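Enoyl-acyl carrier protein reductase (PDB 6KI9) probably reduces the enoyl double bond of acyl carrier protein-bound intermediates in fatty acid synthesis, using a nicotinamide cofactor held by a Rossmann-type fold. Local coordinates at residues V23-L28 against V49-G54; F29-A34 against L401-T406; F307-A312 against L424-I429. One frame throughout, in Å; residues are numbered along the deposited sequence.

Contact 1: V23-L28 against V49-G54; sequences VLFGEL and VGITVG. With EDO (1,2-ethanediol), chain F.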
ATOM      1  N   VAL A  23       0.566 -10.716  13.956  1.00 16.71           N
ATOM      2  CA  VAL A  23       1.937 -10.637  13.470  1.00 18.96           C
ATOM      3  C   VAL A  23       2.057  -9.617  12.347  1.00 19.00           C
ATOM      4  O   VAL A  23       1.457  -9.780  11.284  1.00 17.88           O
ATOM      5  CB  VAL A  23       2.435 -12.011  12.976  1.00 21.24           C
ATOM      6  CG1 VAL A  23       3.878 -11.912  12.502  1.00 21.41           C
ATOM      7  CG2 VAL A  23       2.304 -13.038  14.087  1.00 23.60           C
ATOM      8  N   LEU A  24       2.830  -8.561  12.581  1.00 19.21           N
ATOM      9  CA  LEU A  24       3.056  -7.567  11.539  1.00 17.86           C
ATOM     10  C   LEU A  24       4.214  -8.015  10.662  1.00 17.22           C
ATOM     11  O   LEU A  24       5.376  -7.991  11.085  1.00 19.01           O
ATOM     12  CB  LEU A  24       3.355  -6.188  12.130  1.00 18.83           C
ATOM     13  CG  LEU A  24       3.393  -5.054  11.098  1.00 20.98           C
ATOM     14  CD1 LEU A  24       2.008  -4.833  10.515  1.00 19.53           C
ATOM     15  CD2 LEU A  24       3.927  -3.771  11.711  1.00 23.13           C
ATOM     16  N   PHE A  25       3.891  -8.450   9.450  1.00 17.44           N
ATOM     17  CA  PHE A  25       4.899  -8.887   8.503  1.00 17.96           C
ATOM     18  C   PHE A  25       5.313  -7.696   7.639  1.00 19.98           C
ATOM     19  O   PHE A  25       4.885  -7.528   6.491  1.00 18.60           O
ATOM     20  CB  PHE A  25       4.381 -10.055   7.657  1.00 17.74           C
ATOM     21  CG  PHE A  25       5.470 -10.811   6.945  1.00 20.30           C
ATOM     22  CD1 PHE A  25       6.268 -11.709   7.637  1.00 20.77           C
ATOM     23  CD2 PHE A  25       5.701 -10.620   5.591  1.00 20.90           C
ATOM     24  CE1 PHE A  25       7.275 -12.408   6.992  1.00 22.71           C
ATOM     25  CE2 PHE A  25       6.709 -11.320   4.937  1.00 20.75           C
ATOM     26  CZ  PHE A  25       7.499 -12.217   5.645  1.00 22.08           C
ATOM     27  N   GLY A  26       6.159  -6.866   8.240  1.00 20.99           N
ATOM     28  CA  GLY A  26       6.595  -5.602   7.684  1.00 22.96           C
ATOM     29  C   GLY A  26       7.102  -4.811   8.875  1.00 23.57           C
ATOM     30  O   GLY A  26       6.797  -5.162  10.011  1.00 23.63           O
ATOM     31  N   GLU A  27       7.877  -3.757   8.648  1.00 23.83           N
ATOM     32  CA  GLU A  27       8.298  -2.942   9.780  1.00 24.35           C
ATOM     33  C   GLU A  27       7.674  -1.565   9.655  1.00 26.63           C
ATOM     34  O   GLU A  27       7.694  -0.952   8.588  1.00 31.40           O
ATOM     35  CB  GLU A  27       9.825  -2.837   9.878  1.00 27.37           C
ATOM     36  CG  GLU A  27      10.275  -2.145  11.170  1.00 28.07           C
ATOM     37  CD  GLU A  27      11.775  -2.194  11.413  1.00 28.82           C
ATOM     38  OE1 GLU A  27      12.490  -2.897  10.670  1.00 24.54           O
ATOM     39  OE2 GLU A  27      12.235  -1.533  12.368  1.00 29.31           O
ATOM     40  N   LEU A  28       7.122  -1.095  10.768  1.00 26.89           N
ATOM     41  CA  LEU A  28       6.450   0.193  10.839  1.00 32.11           C
ATOM     42  C   LEU A  28       7.443   1.360  10.816  1.00 37.54           C
ATOM     43  O   LEU A  28       8.337   1.452  11.657  1.00 39.30           O
ATOM     44  CB  LEU A  28       5.596   0.236  12.108  1.00 31.76           C
ATOM     45  CG  LEU A  28       4.397   1.164  12.258  1.00 34.92           C
ATOM     46  CD1 LEU A  28       3.370   0.890  11.182  1.00 33.47           C
ATOM     47  CD2 LEU A  28       3.789   0.960  13.640  1.00 34.83           C
ATOM     48  N   VAL A  49       3.158  -9.007  17.625  1.00 21.02           N
ATOM     49  CA  VAL A  49       4.523  -9.417  17.317  1.00 19.04           C
ATOM     50  C   VAL A  49       4.888  -8.876  15.942  1.00 20.60           C
ATOM     51  O   VAL A  49       4.056  -8.853  15.041  1.00 24.21           O
ATOM     52  CB  VAL A  49       4.690 -10.959  17.354  1.00 24.24           C
ATOM     53  CG1 VAL A  49       6.132 -11.354  17.081  1.00 25.79           C
ATOM     54  CG2 VAL A  49       4.242 -11.511  18.706  1.00 25.52           C
ATOM     55  N   GLY A  50       6.127  -8.430  15.775  1.00 20.78           N
ATOM     56  CA  GLY A  50       6.528  -7.862  14.504  1.00 19.49           C
ATOM     57  C   GLY A  50       7.879  -8.357  14.042  1.00 21.46           C
ATOM     58  O   GLY A  50       8.650  -8.933  14.812  1.00 23.50           O
ATOM     59  N   ILE A  51       8.159  -8.141  12.765  1.00 22.44           N
ATOM     60  CA  ILE A  51       9.465  -8.444  12.217  1.00 20.68           C
ATOM     61  C   ILE A  51      10.284  -7.171  12.084  1.00 20.78           C
ATOM     62  O   ILE A  51       9.790  -6.069  12.314  1.00 21.56           O
ATOM     63  CB  ILE A  51       9.364  -9.141  10.835  1.00 19.96           C
ATOM     64  CG1 ILE A  51       8.636  -8.251   9.819  1.00 21.39           C
ATOM     65  CG2 ILE A  51       8.637 -10.473  10.965  1.00 22.79           C
ATOM     66  CD1 ILE A  51       9.547  -7.359   8.978  1.00 22.11           C
ATOM     67  N   THR A  52      11.545  -7.331  11.712  1.00 22.62           N
ATOM     68  CA  THR A  52      12.358  -6.189  11.343  1.00 20.68           C
ATOM     69  C   THR A  52      12.957  -6.429   9.970  1.00 21.90           C
ATOM     70  O   THR A  52      13.220  -7.570   9.585  1.00 23.67           O
ATOM     71  CB  THR A  52      13.476  -5.906  12.361  1.00 21.82           C
ATOM     72  OG1 THR A  52      14.254  -4.793  11.906  1.00 23.24           O
ATOM     73  CG2 THR A  52      14.400  -7.113  12.514  1.00 23.73           C
ATOM     74  N   VAL A  53      13.160  -5.351   9.226  1.00 22.98           N
ATOM     75  CA  VAL A  53      13.816  -5.447   7.934  1.00 21.68           C
ATOM     76  C   VAL A  53      15.324  -5.356   8.106  1.00 22.97           C
ATOM     77  O   VAL A  53      16.078  -5.540   7.152  1.00 24.53           O
ATOM     78  CB  VAL A  53      13.343  -4.344   6.971  1.00 23.82           C
ATOM     79  CG1 VAL A  53      11.848  -4.476   6.719  1.00 26.85           C
ATOM     80  CG2 VAL A  53      13.672  -2.972   7.532  1.00 25.72           C
ATOM     81  N   GLY A  54      15.755  -5.062   9.329  1.00 22.11           N
ATOM     82  CA  GLY A  54      17.168  -4.932   9.628  1.00 24.12           C
ATOM     83  C   GLY A  54      17.673  -3.555   9.248  1.00 25.67           C
ATOM     84  O   GLY A  54      16.908  -2.700   8.802  1.00 27.05           O
TER
HETATM   85  C1  EDO F 503       6.864  -3.041   5.234  1.00 39.52           C
HETATM   86  O1  EDO F 503       8.240  -3.209   5.599  1.00 35.71           O
HETATM   87  C2  EDO F 503       6.381  -1.632   5.569  1.00 43.42           C
HETATM   88  O2  EDO F 503       5.696  -1.637   6.828  1.00 47.84           O
HETATM   89  O   HOH W   1       7.331  -4.923  12.785  1.00 23.54           O
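Strands 21-25 and 47-56 run parallel, V23 beside V49 and L24 beside G50; the axes of the short segments here are 4.6 Å apart, inclined at 22°. L24 takes part through both backbone polar atoms: its N donates to V49 O at 2.8 Å and its O accepts from I51 N at 3.3 Å. After F25, the centre of an inverse gamma turn, the chains part, and a water donating to G26 O and I51 O spans the gap. The CG1 branch of I51 lies between its own backbone N and carbonyl carbon (chi1 60°), which brings CG1 to 3.2 Å from G26 N. With helix 33-43, the two strands form a beta-alpha-beta unit, consistent with the Rossmann-type clan of this family; a 1,2-ethanediol sits on the backbone N and O of E27, just past the first strand. The extended E27 side chain runs alongside T52, and its OE1 has two donors: V53 N, 2.9 Å away and nearly along the C-O axis, and T52 OG1, 2.9 Å away but 44° above the carboxylate plane. OE2 forms a salt bridge with R55. With an alanine here, V53 N and the R55 charge would probably lose their carboxylate mate, and T52 OG1 would keep only the bond from G54 N. That bond, G54 N to T52 OG1 at 3.0 Å, makes an ST turn.

Contact 2: F29-A34 against L401-T406; sequences FGRGYA and LVLEGT. With EDO (1,2-ethanediol), chain E.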
ATOM      1  N   PHE A  29       7.278   2.244   9.837  1.00 40.13           N
ATOM      2  CA  PHE A  29       8.053   3.477   9.745  1.00 43.75           C
ATOM      3  C   PHE A  29       7.127   4.624   9.370  1.00 48.78           C
ATOM      4  O   PHE A  29       6.755   4.766   8.206  1.00 54.74           O
ATOM      5  CB  PHE A  29       9.171   3.376   8.703  1.00 44.54           C
ATOM      6  CG  PHE A  29      10.240   2.373   9.032  1.00 45.00           C
ATOM      7  CD1 PHE A  29      11.166   2.632  10.030  1.00 44.89           C
ATOM      8  CD2 PHE A  29      10.355   1.199   8.304  1.00 44.45           C
ATOM      9  CE1 PHE A  29      12.163   1.722  10.324  1.00 44.43           C
ATOM     10  CE2 PHE A  29      11.353   0.285   8.591  1.00 44.38           C
ATOM     11  CZ  PHE A  29      12.259   0.548   9.601  1.00 44.38           C
ATOM     12  N   GLY A  30       6.759   5.448  10.344  1.00 47.57           N
ATOM     13  CA  GLY A  30       5.834   6.530  10.073  1.00 47.47           C
ATOM     14  C   GLY A  30       4.399   6.048   9.992  1.00 46.72           C
ATOM     15  O   GLY A  30       4.134   4.846   9.985  1.00 48.51           O
ATOM     16  N   ARG A  31       3.466   6.991   9.938  1.00 44.37           N
ATOM     17  CA  ARG A  31       2.048   6.660   9.953  1.00 44.93           C
ATOM     18  C   ARG A  31       1.540   6.276   8.567  1.00 40.67           C
ATOM     19  O   ARG A  31       1.932   6.867   7.560  1.00 43.48           O
ATOM     20  CB  ARG A  31       1.240   7.842  10.496  1.00 51.14           C
ATOM     21  CG  ARG A  31      -0.276   7.697  10.386  1.00 56.50           C
ATOM     22  CD  ARG A  31      -0.971   9.008  10.738  1.00 59.23           C
ATOM     23  NE  ARG A  31      -2.427   8.892  10.768  1.00 61.52           N
ATOM     24  CZ  ARG A  31      -3.259   9.726  10.149  1.00 62.36           C
ATOM     25  NH1 ARG A  31      -2.785  10.741   9.435  1.00 62.35           N
ATOM     26  NH2 ARG A  31      -4.570   9.542  10.239  1.00 61.55           N
ATOM     27  N   GLY A  32       0.682   5.261   8.527  1.00 33.55           N
ATOM     28  CA  GLY A  32       0.039   4.832   7.300  1.00 27.40           C
ATOM     29  C   GLY A  32      -1.124   3.928   7.654  1.00 21.76           C
ATOM     30  O   GLY A  32      -1.611   3.965   8.783  1.00 22.45           O
ATOM     31  N   TYR A  33      -1.543   3.088   6.711  1.00 21.48           N
ATOM     32  CA  TYR A  33      -2.688   2.201   6.921  1.00 18.24           C
ATOM     33  C   TYR A  33      -2.489   1.228   8.083  1.00 18.52           C
ATOM     34  O   TYR A  33      -3.419   0.965   8.842  1.00 19.53           O
ATOM     35  CB  TYR A  33      -2.989   1.391   5.657  1.00 20.82           C
ATOM     36  CG  TYR A  33      -3.922   2.046   4.659  1.00 20.07           C
ATOM     37  CD1 TYR A  33      -5.263   2.261   4.963  1.00 17.36           C
ATOM     38  CD2 TYR A  33      -3.470   2.414   3.401  1.00 17.03           C
ATOM     39  CE1 TYR A  33      -6.119   2.852   4.042  1.00 18.43           C
ATOM     40  CE2 TYR A  33      -4.320   3.000   2.477  1.00 17.63           C
ATOM     41  CZ  TYR A  33      -5.637   3.215   2.804  1.00 15.95           C
ATOM     42  OH  TYR A  33      -6.487   3.800   1.891  1.00 16.65           O
ATOM     43  N   ALA A  34      -1.283   0.676   8.192  1.00 20.79           N
ATOM     44  CA  ALA A  34      -1.027  -0.403   9.144  1.00 18.09           C
ATOM     45  C   ALA A  34      -1.303   0.008  10.589  1.00 22.32           C
ATOM     46  O   ALA A  34      -1.721  -0.818  11.403  1.00 20.18           O
ATOM     47  CB  ALA A  34       0.415  -0.901   9.007  1.00 18.01           C
ATOM     48  N   LEU A 401      -9.483  10.310   7.542  1.00 15.35           N
ATOM     49  CA  LEU A 401     -10.746   9.574   7.621  1.00 16.77           C
ATOM     50  C   LEU A 401     -10.650   8.186   6.989  1.00 16.86           C
ATOM     51  O   LEU A 401     -11.169   7.203   7.541  1.00 17.12           O
ATOM     52  CB  LEU A 401     -11.874  10.368   6.952  1.00 14.93           C
ATOM     53  CG  LEU A 401     -12.251  11.673   7.645  1.00 15.63           C
ATOM     54  CD1 LEU A 401     -13.460  12.290   6.952  1.00 16.25           C
ATOM     55  CD2 LEU A 401     -12.528  11.432   9.120  1.00 18.91           C
ATOM     56  N   VAL A 402     -10.010   8.098   5.826  1.00 15.02           N
ATOM     57  CA  VAL A 402      -9.869   6.807   5.159  1.00 14.41           C
ATOM     58  C   VAL A 402      -9.067   5.834   6.023  1.00 14.30           C
ATOM     59  O   VAL A 402      -9.446   4.670   6.165  1.00 16.78           O
ATOM     60  CB  VAL A 402      -9.204   6.947   3.781  1.00 15.72           C
ATOM     61  CG1 VAL A 402      -8.841   5.582   3.223  1.00 16.08           C
ATOM     62  CG2 VAL A 402     -10.131   7.689   2.820  1.00 14.08           C
ATOM     63  N   LEU A 403      -7.968   6.309   6.604  1.00 14.63           N
ATOM     64  CA  LEU A 403      -7.172   5.452   7.498  1.00 14.04           C
ATOM     65  C   LEU A 403      -8.039   4.932   8.657  1.00 16.25           C
ATOM     66  O   LEU A 403      -8.048   3.707   8.991  1.00 17.76           O
ATOM     67  CB  LEU A 403      -5.972   6.227   8.037  1.00 16.64           C
ATOM     68  CG  LEU A 403      -4.938   6.650   6.995  1.00 21.73           C
ATOM     69  CD1 LEU A 403      -3.805   7.418   7.649  1.00 24.06           C
ATOM     70  CD2 LEU A 403      -4.399   5.437   6.267  1.00 20.96           C
ATOM     71  N   GLU A 404      -8.784   5.877   9.246  1.00 16.21           N
ATOM     72  CA  GLU A 404      -9.647   5.600  10.397  1.00 18.47           C
ATOM     73  C   GLU A 404     -10.696   4.535  10.089  1.00 19.30           C
ATOM     74  O   GLU A 404     -10.938   3.637  10.899  1.00 20.13           O
ATOM     75  CB  GLU A 404     -10.343   6.880  10.870  1.00 20.14           C
ATOM     76  CG  GLU A 404     -11.337   6.658  12.014  1.00 21.82           C
ATOM     77  CD  GLU A 404     -12.104   7.919  12.393  1.00 27.63           C
ATOM     78  OE1 GLU A 404     -11.789   9.005  11.865  1.00 29.39           O
ATOM     79  OE2 GLU A 404     -13.034   7.821  13.217  1.00 28.62           O
ATOM     80  N   GLY A 405     -11.309   4.623   8.914  1.00 15.95           N
ATOM     81  CA  GLY A 405     -12.345   3.684   8.531  1.00 17.05           C
ATOM     82  C   GLY A 405     -11.802   2.329   8.114  1.00 17.04           C
ATOM     83  O   GLY A 405     -12.439   1.293   8.349  1.00 17.03           O
ATOM     84  N   THR A 406     -10.623   2.331   7.500  1.00 16.63           N
ATOM     85  CA  THR A 406     -10.076   1.127   6.896  1.00 17.80           C
ATOM     86  C   THR A 406      -9.590   0.157   7.965  1.00 17.74           C
ATOM     87  O   THR A 406      -9.723  -1.056   7.783  1.00 18.49           O
ATOM     88  CB  THR A 406      -8.942   1.472   5.908  1.00 17.61           C
ATOM     89  OG1 THR A 406      -9.486   2.248   4.834  1.00 18.16           O
ATOM     90  CG2 THR A 406      -8.316   0.223   5.306  1.00 18.08           C
TER
HETATM   91  C1  EDO E 502       0.879  -0.236   3.802  1.00 32.54           C
HETATM   92  O1  EDO E 502       0.172   0.844   3.181  1.00 33.76           O
HETATM   93  C2  EDO E 502       0.485  -0.316   5.269  1.00 29.23           C
HETATM   94  O2  EDO E 502       0.587   0.984   5.859  1.00 29.06           O
HETATM   95  O   HOH W   2      -6.086   1.649   8.500  1.00 19.45           O
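V402 O is gripped twice by T406, whose side chain and that of V402 both touch Y33: T406 OG1 donates to V402 O at 2.8 Å from above the carbonyl plane, and T406 N reaches the same oxygen from the opposite face. T406 OG1 also comes within 3.5 Å of Y33 CE1 at the ring edge, while the Y33 hydroxyl meets V402 CG1 and is hydrogen-bonded to P289 O. No direct hydrogen bond joins the two segments, so the remaining evidence is side-chain packing. L403 divides its two methyls between two flat groups. CD2 stands over one face of the Y33 ring, 3.8 Å from the centroid and 22° off the normal, displaced toward the rim and nearest CD1, a CH-pi contact; L403 CD1 lies over the centre of the R31 guanidinium, 3.4 Å above its plane. R31 gets there because its chain is extended from CG to NE, with CG opposite the backbone N (chi1 172°). A water lies within hydrogen-bonding distance of Y33 O and L403 O, its protons contested by other acceptors. The contact thus sets the start of helix 33-43 against helix 394-413, with I291 touching both Y33 and V402, and with helix 426-436 packing on T406 through I429.

Contact 3: F307-A312 against L424-I429; sequences FPLLKA and LSHDVI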
ATOM      1  N   PHE A 307     -11.444  13.477  -2.890  1.00 16.05           N
ATOM      2  CA  PHE A 307     -12.440  14.500  -2.591  1.00 13.60           C
ATOM      3  C   PHE A 307     -13.905  14.022  -2.588  1.00 14.58           C
ATOM      4  O   PHE A 307     -14.689  14.448  -1.717  1.00 17.32           O
ATOM      5  CB  PHE A 307     -12.258  15.675  -3.554  1.00 15.23           C
ATOM      6  CG  PHE A 307     -10.969  16.404  -3.346  1.00 15.63           C
ATOM      7  CD1 PHE A 307     -10.749  17.123  -2.186  1.00 21.31           C
ATOM      8  CD2 PHE A 307      -9.976  16.370  -4.305  1.00 15.90           C
ATOM      9  CE1 PHE A 307      -9.561  17.797  -1.990  1.00 22.53           C
ATOM     10  CE2 PHE A 307      -8.776  17.033  -4.108  1.00 17.44           C
ATOM     11  CZ  PHE A 307      -8.574  17.752  -2.959  1.00 19.43           C
ATOM     12  N   PRO A 308     -14.286  13.141  -3.538  1.00 15.37           N
ATOM     13  CA  PRO A 308     -15.691  12.696  -3.521  1.00 16.90           C
ATOM     14  C   PRO A 308     -16.100  11.917  -2.271  1.00 16.79           C
ATOM     15  O   PRO A 308     -17.298  11.655  -2.068  1.00 17.95           O
ATOM     16  CB  PRO A 308     -15.782  11.801  -4.757  1.00 17.46           C
ATOM     17  CG  PRO A 308     -14.780  12.356  -5.678  1.00 18.90           C
ATOM     18  CD  PRO A 308     -13.616  12.700  -4.775  1.00 21.31           C
ATOM     19  N   LEU A 309     -15.130  11.542  -1.437  1.00 15.12           N
ATOM     20  CA  LEU A 309     -15.469  10.918  -0.165  1.00 15.29           C
ATOM     21  C   LEU A 309     -16.421  11.814   0.629  1.00 14.79           C
ATOM     22  O   LEU A 309     -17.304  11.312   1.329  1.00 17.34           O
ATOM     23  CB  LEU A 309     -14.202  10.609   0.649  1.00 14.87           C
ATOM     24  CG  LEU A 309     -14.435  10.012   2.036  1.00 15.21           C
ATOM     25  CD1 LEU A 309     -15.098   8.643   1.930  1.00 16.26           C
ATOM     26  CD2 LEU A 309     -13.122   9.905   2.815  1.00 17.56           C
ATOM     27  N   LEU A 310     -16.278  13.134   0.484  1.00 17.40           N
ATOM     28  CA  LEU A 310     -17.177  14.054   1.184  1.00 16.07           C
ATOM     29  C   LEU A 310     -18.635  13.762   0.845  1.00 16.72           C
ATOM     30  O   LEU A 310     -19.493  13.637   1.742  1.00 17.56           O
ATOM     31  CB  LEU A 310     -16.835  15.502   0.839  1.00 16.03           C
ATOM     32  CG  LEU A 310     -15.598  15.999   1.580  1.00 17.62           C
ATOM     33  CD1 LEU A 310     -15.042  17.268   0.950  1.00 19.09           C
ATOM     34  CD2 LEU A 310     -15.958  16.227   3.036  1.00 17.86           C
ATOM     35  N   LYS A 311     -18.903  13.594  -0.445  1.00 17.95           N
ATOM     36  CA  LYS A 311     -20.272  13.321  -0.868  1.00 19.92           C
ATOM     37  C   LYS A 311     -20.708  11.959  -0.350  1.00 20.04           C
ATOM     38  O   LYS A 311     -21.867  11.779   0.044  1.00 19.44           O
ATOM     39  CB  LYS A 311     -20.401  13.416  -2.390  1.00 22.96           C
ATOM     40  CG  LYS A 311     -20.114  14.827  -2.915  1.00 29.06           C
ATOM     41  CD  LYS A 311     -20.483  14.997  -4.385  1.00 32.47           C
ATOM     42  CE  LYS A 311     -20.734  16.460  -4.715  1.00 37.32           C
ATOM     43  NZ  LYS A 311     -21.845  17.028  -3.896  1.00 38.17           N
ATOM     44  N   ALA A 312     -19.769  11.016  -0.312  1.00 16.08           N
ATOM     45  CA  ALA A 312     -20.072   9.678   0.171  1.00 16.01           C
ATOM     46  C   ALA A 312     -20.502   9.755   1.628  1.00 17.26           C
ATOM     47  O   ALA A 312     -21.457   9.076   2.028  1.00 18.53           O
ATOM     48  CB  ALA A 312     -18.877   8.751   0.000  1.00 16.78           C
ATOM     49  N   LEU A 424     -12.092  -2.030  -0.927  1.00 16.95           N
ATOM     50  CA  LEU A 424     -12.697  -1.135   0.047  1.00 15.79           C
ATOM     51  C   LEU A 424     -12.792   0.240  -0.600  1.00 17.56           C
ATOM     52  O   LEU A 424     -11.821   0.990  -0.611  1.00 18.71           O
ATOM     53  CB  LEU A 424     -11.878  -1.075   1.342  1.00 16.00           C
ATOM     54  CG  LEU A 424     -11.595  -2.417   2.016  1.00 19.08           C
ATOM     55  CD1 LEU A 424     -10.843  -2.199   3.313  1.00 19.31           C
ATOM     56  CD2 LEU A 424     -12.882  -3.168   2.264  1.00 18.79           C
ATOM     57  N   SER A 425     -13.949   0.553  -1.176  1.00 17.49           N
ATOM     58  CA  SER A 425     -14.129   1.831  -1.857  1.00 16.49           C
ATOM     59  C   SER A 425     -14.869   2.826  -0.962  1.00 14.71           C
ATOM     60  O   SER A 425     -15.170   2.527   0.199  1.00 16.25           O
ATOM     61  CB  SER A 425     -14.863   1.625  -3.183  1.00 19.08           C
ATOM     62  OG  SER A 425     -14.036   0.924  -4.100  1.00 19.32           O
ATOM     63  N   HIS A 426     -15.157   4.012  -1.497  1.00 15.60           N
ATOM     64  CA  HIS A 426     -15.711   5.091  -0.685  1.00 15.15           C
ATOM     65  C   HIS A 426     -17.068   4.754  -0.051  1.00 13.80           C
ATOM     66  O   HIS A 426     -17.397   5.272   1.018  1.00 17.02           O
ATOM     67  CB  HIS A 426     -15.843   6.371  -1.524  1.00 14.94           C
ATOM     68  CG  HIS A 426     -14.530   7.055  -1.783  1.00 17.10           C
ATOM     69  ND1 HIS A 426     -14.452   8.299  -2.374  1.00 15.84           N
ATOM     70  CD2 HIS A 426     -13.260   6.679  -1.534  1.00 16.53           C
ATOM     71  CE1 HIS A 426     -13.182   8.660  -2.471  1.00 16.54           C
ATOM     72  NE2 HIS A 426     -12.435   7.678  -1.968  1.00 15.27           N
ATOM     73  N   ASP A 427     -17.846   3.879  -0.685  1.00 16.94           N
ATOM     74  CA  ASP A 427     -19.153   3.530  -0.132  1.00 18.37           C
ATOM     75  C   ASP A 427     -19.039   2.845   1.235  1.00 17.39           C
ATOM     76  O   ASP A 427     -19.634   3.307   2.217  1.00 18.23           O
ATOM     77  CB  ASP A 427     -19.950   2.669  -1.128  1.00 19.64           C
ATOM     78  CG  ASP A 427     -19.249   1.375  -1.514  1.00 23.39           C
ATOM     79  OD1 ASP A 427     -18.001   1.317  -1.519  1.00 19.43           O
ATOM     80  OD2 ASP A 427     -19.967   0.409  -1.859  1.00 23.09           O
ATOM     81  N   VAL A 428     -18.234   1.786   1.319  1.00 17.56           N
ATOM     82  CA  VAL A 428     -18.148   1.011   2.552  1.00 17.64           C
ATOM     83  C   VAL A 428     -17.325   1.769   3.596  1.00 17.26           C
ATOM     84  O   VAL A 428     -17.587   1.668   4.792  1.00 17.34           O
ATOM     85  CB  VAL A 428     -17.572  -0.414   2.293  1.00 16.96           C
ATOM     86  CG1 VAL A 428     -16.083  -0.368   1.965  1.00 18.00           C
ATOM     87  CG2 VAL A 428     -17.842  -1.312   3.483  1.00 20.19           C
ATOM     88  N   ILE A 429     -16.353   2.560   3.140  1.00 15.48           N
ATOM     89  CA  ILE A 429     -15.605   3.441   4.036  1.00 17.00           C
ATOM     90  C   ILE A 429     -16.548   4.450   4.706  1.00 15.32           C
ATOM     91  O   ILE A 429     -16.506   4.651   5.923  1.00 16.01           O
ATOM     92  CB  ILE A 429     -14.487   4.193   3.274  1.00 20.52           C
ATOM     93  CG1 ILE A 429     -13.431   3.211   2.764  1.00 25.50           C
ATOM     94  CG2 ILE A 429     -13.859   5.273   4.147  1.00 19.55           C
ATOM     95  CD1 ILE A 429     -12.484   2.739   3.825  1.00 25.90           C
TER
HETATM   96  O   HOH W   3     -17.042   8.989  -3.213  1.00 17.59           O
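Two helices meet near their N-terminal ends here: the first turn of helix 426-436, which follows strand 421-423 of the main sheet, packs against the N-terminal part of helix 309-315. H426, the first residue of its helix, contributes the largest share of the buried surface. Its CG stands opposite the carbonyl carbon (chi1 -75°), and the imidazole reaches across to L309, whose CB lies over one ring face, 4.0 Å from the centroid and 23° off the normal. This is a CH-pi contact, offset toward the rim on the ND1 and CE1 side. At the base of the side chain, A312 CB rests 4.1 Å from H426 CB, and one turn after H426, I429 CG2 meets L309 CD1 at 4.2 Å. L309 N approaches H426 ND1 to 3.4 Å, but the angle is too poor for a hydrogen bond. The polar link is made instead by a water in the imidazole plane, which lies 2.8 Å from H426 ND1 and donates weakly to P308 O. I246 of strand 244-248 touches both P308 and H426. The geometry therefore implies an apolar interface into which one polar ring is fitted: its face is met by carbon, and its buried ND1 is satisfied by water rather than by a direct bond between the segments.

In the fold
From the N terminus, contact 1 closes first, across helix 33-43, completing a beta-alpha-beta unit in the main sheet, where strands 21-25 and 47-56 are neighbours. Segment 29-34 lies within that loop, but its partner 401-406 is 367 residues on, so contact 2 crosses contact 1 and joins the unit to helix 394-413. Contact 3 opens at 307-312, inside the span of contact 2, and closes beyond it at 424-429; these two also cross. Contacts 1 and 2 touch through L28 with A34 and F29 with V53; contacts 2 and 3 touch through V402 with L309 and T406 with L424. Contacts 1 and 3, with centres about 30 Å apart, do not touch, and contact 2 bridges them.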